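Putative peptide ABC-transport system periplasmic peptide-binding protein (Campylobacter jejuni, PDB 4OEV) binds nickel outside the cytoplasm and probably delivers it to an ABC-type importer, as a member of the family 5 solute-binding proteins. Local coordinates at residues 34-46 against 128-140. Residues are numbered along the deposited sequence; the frame is centred on the assembly and turned at random.
Sequences FSGLTRFDENMSL and AFLDALSIGMLPK
The Thr38 hydroxyl docks on the C-terminal end of the short helix 129-132: OG1 donates to Leu130 O at 2.9 Å. With chi1 at 62°, OG1 lies between the backbone N and the carbonyl carbon of Thr38, turned to Leu130, while CG2 rests beside the same carbonyl. The backbone adds to this grip. Leu133 O accepts from Thr38 N (3.3 Å), which comes from above the carbonyl plane, and weakly from Leu37 N. Farther along, Met137 N donates to Ser35 O at 3.0 Å, and a water accepts from Ser35 N and donates to Met137 O. The two segments come closest, CA to CA, at Gly36 and Gly136, 4.1 Å apart; Ile135 O is buried here without a polar partner.

Phe40 turns its ring edge to the helix end. CE1 meets Asp131 OD1 at 3.5 Å, the ring and carboxylate planes being 86° apart, and CE2 meets Ser134 OG, itself held by Asp131 O; Asp389 N binds Asp131 OD2. Apolar contacts flank the polar ones: Leu46 CD2 packs on Leu130 CB (3.7 Å), and Leu37 CD1 on Leu133 CD2 (3.9 Å), both leucines of the latter pair also touching Ile65 of strand 62-67.

The arrangement joins the antiparallel hairpin 38-40/46-48, with its type I turn from Asp41 to Met44 and Asx turn at Asp41, and the loop leading into it to the end of helix 129-132 and the loop that follows, within this solute-binding protein fold.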
loop_
_atom_site.group_PDB
_atom_site.type_symbol
_atom_site.label_atom_id
_atom_site.label_comp_id
_atom_site.label_asym_id
_atom_site.label_seq_id
_atom_site.Cartn_x
_atom_site.Cartn_y
_atom_site.Cartn_z
ATOM N N PHE A 34 9.678 14.067 5.740
ATOM C CA PHE A 34 9.033 14.995 4.801
ATOM C C PHE A 34 7.606 15.297 5.201
ATOM O O PHE A 34 7.005 14.558 6.002
ATOM C CB PHE A 34 9.055 14.420 3.387
ATOM C CG PHE A 34 10.435 14.188 2.868
ATOM C CD1 PHE A 34 11.095 15.190 2.162
ATOM C CD2 PHE A 34 11.090 12.994 3.109
ATOM C CE1 PHE A 34 12.390 14.988 1.695
ATOM C CE2 PHE A 34 12.381 12.773 2.648
ATOM C CZ PHE A 34 13.033 13.773 1.921
ATOM N N SER A 35 7.081 16.402 4.683
ATOM C CA SER A 35 5.667 16.675 4.825
ATOM C C SER A 35 5.176 17.272 3.543
ATOM O O SER A 35 5.961 17.887 2.802
ATOM C CB SER A 35 5.394 17.598 6.014
ATOM O OG SER A 35 6.056 18.825 5.812
ATOM N N GLY A 36 3.869 17.136 3.311
ATOM C CA GLY A 36 3.247 17.525 2.065
ATOM C C GLY A 36 2.364 18.737 2.246
ATOM O O GLY A 36 2.281 19.307 3.352
ATOM N N LEU A 37 1.734 19.152 1.149
ATOM C CA LEU A 37 0.810 20.270 1.163
ATOM C C LEU A 37 -0.428 19.956 1.968
ATOM O O LEU A 37 -1.029 20.859 2.561
ATOM C CB LEU A 37 0.404 20.660 -0.263
ATOM C CG LEU A 37 1.571 21.073 -1.139
ATOM C CD1 LEU A 37 1.080 21.529 -2.535
ATOM C CD2 LEU A 37 2.366 22.193 -0.414
ATOM N N THR A 38 -0.834 18.687 1.945
ATOM C CA THR A 38 -1.996 18.265 2.690
ATOM C C THR A 38 -1.643 17.108 3.620
ATOM O O THR A 38 -0.570 16.501 3.513
ATOM C CB THR A 38 -3.146 17.843 1.756
ATOM O OG1 THR A 38 -2.744 16.729 0.966
ATOM C CG2 THR A 38 -3.539 18.978 0.792
ATOM N N ARG A 39 -2.555 16.803 4.530
ATOM C CA ARG A 39 -2.356 15.688 5.480
ATOM C C ARG A 39 -3.729 15.137 5.864
ATOM O O ARG A 39 -4.746 15.691 5.438
ATOM C CB ARG A 39 -1.587 16.168 6.714
ATOM C CG ARG A 39 -2.431 17.095 7.594
ATOM C CD ARG A 39 -1.649 17.677 8.738
ATOM N NE ARG A 39 -2.400 18.801 9.283
ATOM C CZ ARG A 39 -3.336 18.714 10.234
ATOM N NH1 ARG A 39 -3.963 19.824 10.631
ATOM N NH2 ARG A 39 -3.624 17.543 10.819
ATOM N N PHE A 40 -3.775 14.043 6.629
ATOM C CA PHE A 40 -5.041 13.464 7.063
ATOM C C PHE A 40 -5.065 13.291 8.577
ATOM O O PHE A 40 -4.043 12.903 9.147
ATOM C CB PHE A 40 -5.279 12.104 6.386
ATOM C CG PHE A 40 -5.068 12.150 4.907
ATOM C CD1 PHE A 40 -6.088 12.581 4.075
ATOM C CD2 PHE A 40 -3.839 11.792 4.354
ATOM C CE1 PHE A 40 -5.897 12.673 2.687
ATOM C CE2 PHE A 40 -3.642 11.875 2.977
ATOM C CZ PHE A 40 -4.671 12.321 2.145
ATOM N N ASP A 41 -6.228 13.517 9.207
ATOM C CA ASP A 41 -6.333 13.398 10.671
ATOM C C ASP A 41 -6.840 12.013 11.061
ATOM O O ASP A 41 -6.851 11.110 10.219
ATOM C CB ASP A 41 -7.210 14.520 11.264
ATOM C CG ASP A 41 -8.681 14.465 10.817
ATOM O OD1 ASP A 41 -9.121 13.442 10.249
ATOM O OD2 ASP A 41 -9.399 15.478 11.026
ATOM N N GLU A 42 -7.242 11.830 12.323
ATOM C CA GLU A 42 -7.593 10.487 12.794
ATOM C C GLU A 42 -8.830 9.944 12.103
ATOM O O GLU A 42 -9.087 8.742 12.129
ATOM C CB GLU A 42 -7.820 10.474 14.299
ATOM C CG GLU A 42 -8.801 11.523 14.729
ATOM C CD GLU A 42 -8.106 12.689 15.376
ATOM O OE1 GLU A 42 -7.238 13.273 14.710
ATOM O OE2 GLU A 42 -8.420 13.025 16.538
ATOM N N ASN A 43 -9.613 10.854 11.536
ATOM C CA ASN A 43 -10.802 10.491 10.786
ATOM C C ASN A 43 -10.555 10.332 9.273
ATOM O O ASN A 43 -11.519 10.210 8.527
ATOM C CB ASN A 43 -11.878 11.552 11.010
ATOM C CG ASN A 43 -12.211 11.716 12.455
ATOM O OD1 ASN A 43 -12.243 12.831 12.977
ATOM N ND2 ASN A 43 -12.442 10.604 13.130
ATOM N N MET A 44 -9.277 10.328 8.863
ATOM C CA MET A 44 -8.832 10.368 7.463
ATOM C C MET A 44 -9.425 11.566 6.704
ATOM O O MET A 44 -9.646 11.509 5.491
ATOM C CB MET A 44 -9.158 9.065 6.750
ATOM C CG MET A 44 -8.117 8.672 5.671
ATOM S SD MET A 44 -6.471 8.422 6.362
ATOM C CE MET A 44 -6.932 7.347 7.642
ATOM N N SER A 45 -9.627 12.664 7.414
ATOM C CA SER A 45 -10.096 13.913 6.786
ATOM C C SER A 45 -8.927 14.660 6.212
ATOM O O SER A 45 -7.903 14.766 6.875
ATOM C CB SER A 45 -10.796 14.805 7.810
ATOM O OG SER A 45 -11.955 14.165 8.305
ATOM N N LEU A 46 -9.077 15.205 4.995
ATOM C CA LEU A 46 -8.048 16.022 4.408
ATOM C C LEU A 46 -7.926 17.331 5.188
ATOM O O LEU A 46 -8.949 17.979 5.463
ATOM C CB LEU A 46 -8.372 16.317 2.932
ATOM C CG LEU A 46 -7.368 17.027 2.044
ATOM C CD1 LEU A 46 -6.203 16.170 1.638
ATOM C CD2 LEU A 46 -8.093 17.489 0.791
ATOM N N ALA A 128 -8.366 13.202 -7.437
ATOM C CA ALA A 128 -7.465 12.600 -6.457
ATOM C C ALA A 128 -6.260 13.497 -6.143
ATOM O O ALA A 128 -5.449 13.172 -5.278
ATOM C CB ALA A 128 -6.992 11.244 -6.935
ATOM N N PHE A 129 -6.146 14.641 -6.826
ATOM C CA PHE A 129 -4.941 15.448 -6.731
ATOM C C PHE A 129 -4.607 15.933 -5.304
ATOM O O PHE A 129 -3.436 16.006 -4.935
ATOM C CB PHE A 129 -5.076 16.712 -7.647
ATOM C CG PHE A 129 -3.792 17.438 -7.883
ATOM C CD1 PHE A 129 -2.610 16.741 -8.081
ATOM C CD2 PHE A 129 -3.777 18.865 -8.003
ATOM C CE1 PHE A 129 -1.415 17.400 -8.310
ATOM C CE2 PHE A 129 -2.594 19.529 -8.244
ATOM C CZ PHE A 129 -1.405 18.823 -8.410
ATOM N N LEU A 130 -5.620 16.346 -4.544
ATOM C CA LEU A 130 -5.373 16.852 -3.192
ATOM C C LEU A 130 -4.848 15.718 -2.308
ATOM O O LEU A 130 -3.946 15.936 -1.500
ATOM C CB LEU A 130 -6.642 17.447 -2.600
ATOM C CG LEU A 130 -6.973 18.814 -3.213
ATOM C CD1 LEU A 130 -8.344 19.275 -2.738
ATOM C CD2 LEU A 130 -5.899 19.830 -2.844
ATOM N N ASP A 131 -5.400 14.513 -2.477
ATOM C CA ASP A 131 -4.869 13.357 -1.743
ATOM C C ASP A 131 -3.438 13.148 -2.177
ATOM O O ASP A 131 -2.582 12.871 -1.349
ATOM C CB ASP A 131 -5.679 12.058 -1.996
ATOM C CG ASP A 131 -6.900 11.962 -1.120
ATOM O OD1 ASP A 131 -7.266 13.011 -0.501
ATOM O OD2 ASP A 131 -7.437 10.835 -0.987
ATOM N N ALA A 132 -3.189 13.298 -3.479
ATOM C CA ALA A 132 -1.856 13.073 -4.050
ATOM C C ALA A 132 -0.838 14.057 -3.504
ATOM O O ALA A 132 0.352 13.732 -3.389
ATOM C CB ALA A 132 -1.907 13.164 -5.578
ATOM N N LEU A 133 -1.307 15.268 -3.203
ATOM C CA LEU A 133 -0.437 16.317 -2.689
ATOM C C LEU A 133 -0.130 16.145 -1.194
ATOM O O LEU A 133 0.447 17.050 -0.558
ATOM C CB LEU A 133 -1.070 17.703 -2.967
ATOM C CG LEU A 133 -1.070 18.140 -4.432
ATOM C CD1 LEU A 133 -1.973 19.311 -4.696
ATOM C CD2 LEU A 133 0.341 18.461 -4.835
ATOM N N SER A 134 -0.479 14.976 -0.628
ATOM C CA SER A 134 -0.084 14.721 0.752
ATOM C C SER A 134 1.335 14.146 0.716
ATOM O O SER A 134 1.952 13.973 1.755
ATOM C CB SER A 134 -1.064 13.777 1.475
ATOM O OG SER A 134 -1.174 12.514 0.806
ATOM N N ILE A 135 1.860 13.868 -0.486
ATOM C CA ILE A 135 3.245 13.395 -0.616
ATOM C C ILE A 135 4.209 14.494 -0.190
ATOM O O ILE A 135 3.901 15.688 -0.343
ATOM C CB ILE A 135 3.600 12.939 -2.071
ATOM C CG1 ILE A 135 4.853 12.069 -2.074
ATOM C CG2 ILE A 135 3.767 14.096 -3.031
ATOM C CD1 ILE A 135 4.636 10.617 -1.581
ATOM N N GLY A 136 5.368 14.097 0.336
ATOM C CA GLY A 136 6.332 15.064 0.835
ATOM C C GLY A 136 6.790 16.021 -0.260
ATOM O O GLY A 136 6.781 15.652 -1.438
ATOM N N MET A 137 7.141 17.263 0.117
ATOM C CA MET A 137 7.769 18.216 -0.818
ATOM C C MET A 137 9.307 18.058 -0.745
ATOM O O MET A 137 9.860 17.637 0.289
ATOM C CB MET A 137 7.317 19.650 -0.515
ATOM C CG MET A 137 5.820 19.935 -0.769
ATOM S SD MET A 137 5.351 19.852 -2.512
ATOM C CE MET A 137 4.796 18.121 -2.513
ATOM N N LEU A 138 9.965 18.267 -1.873
ATOM C CA LEU A 138 11.420 18.166 -1.986
ATOM C C LEU A 138 12.068 19.563 -1.952
ATOM O O LEU A 138 11.435 20.530 -2.361
ATOM C CB LEU A 138 11.831 17.511 -3.294
ATOM C CG LEU A 138 11.368 16.059 -3.468
ATOM C CD1 LEU A 138 11.580 15.667 -4.912
ATOM C CD2 LEU A 138 12.188 15.223 -2.539
ATOM N N PRO A 139 13.337 19.636 -1.512
ATOM C CA PRO A 139 14.059 20.915 -1.479
ATOM C C PRO A 139 14.787 21.245 -2.771
ATOM O O PRO A 139 15.839 20.681 -3.085
ATOM C CB PRO A 139 15.044 20.719 -0.323
ATOM C CG PRO A 139 15.288 19.239 -0.255
ATOM C CD PRO A 139 14.022 18.597 -0.713
ATOM N N LYS A 140 14.217 22.196 -3.499
ATOM C CA LYS A 140 14.838 22.710 -4.723
ATOM C C LYS A 140 16.298 23.080 -4.518
ATOM O O LYS A 140 17.153 22.680 -5.299
ATOM C CB LYS A 140 14.051 23.901 -5.236
ATOM C CG LYS A 140 14.649 24.585 -6.460
ATOM C CD LYS A 140 13.637 25.518 -7.055
ATOM C CE LYS A 140 14.136 26.193 -8.332
ATOM N NZ LYS A 140 15.129 27.248 -8.008
HETATM O O HOH W 1 8.918 17.995 3.115
#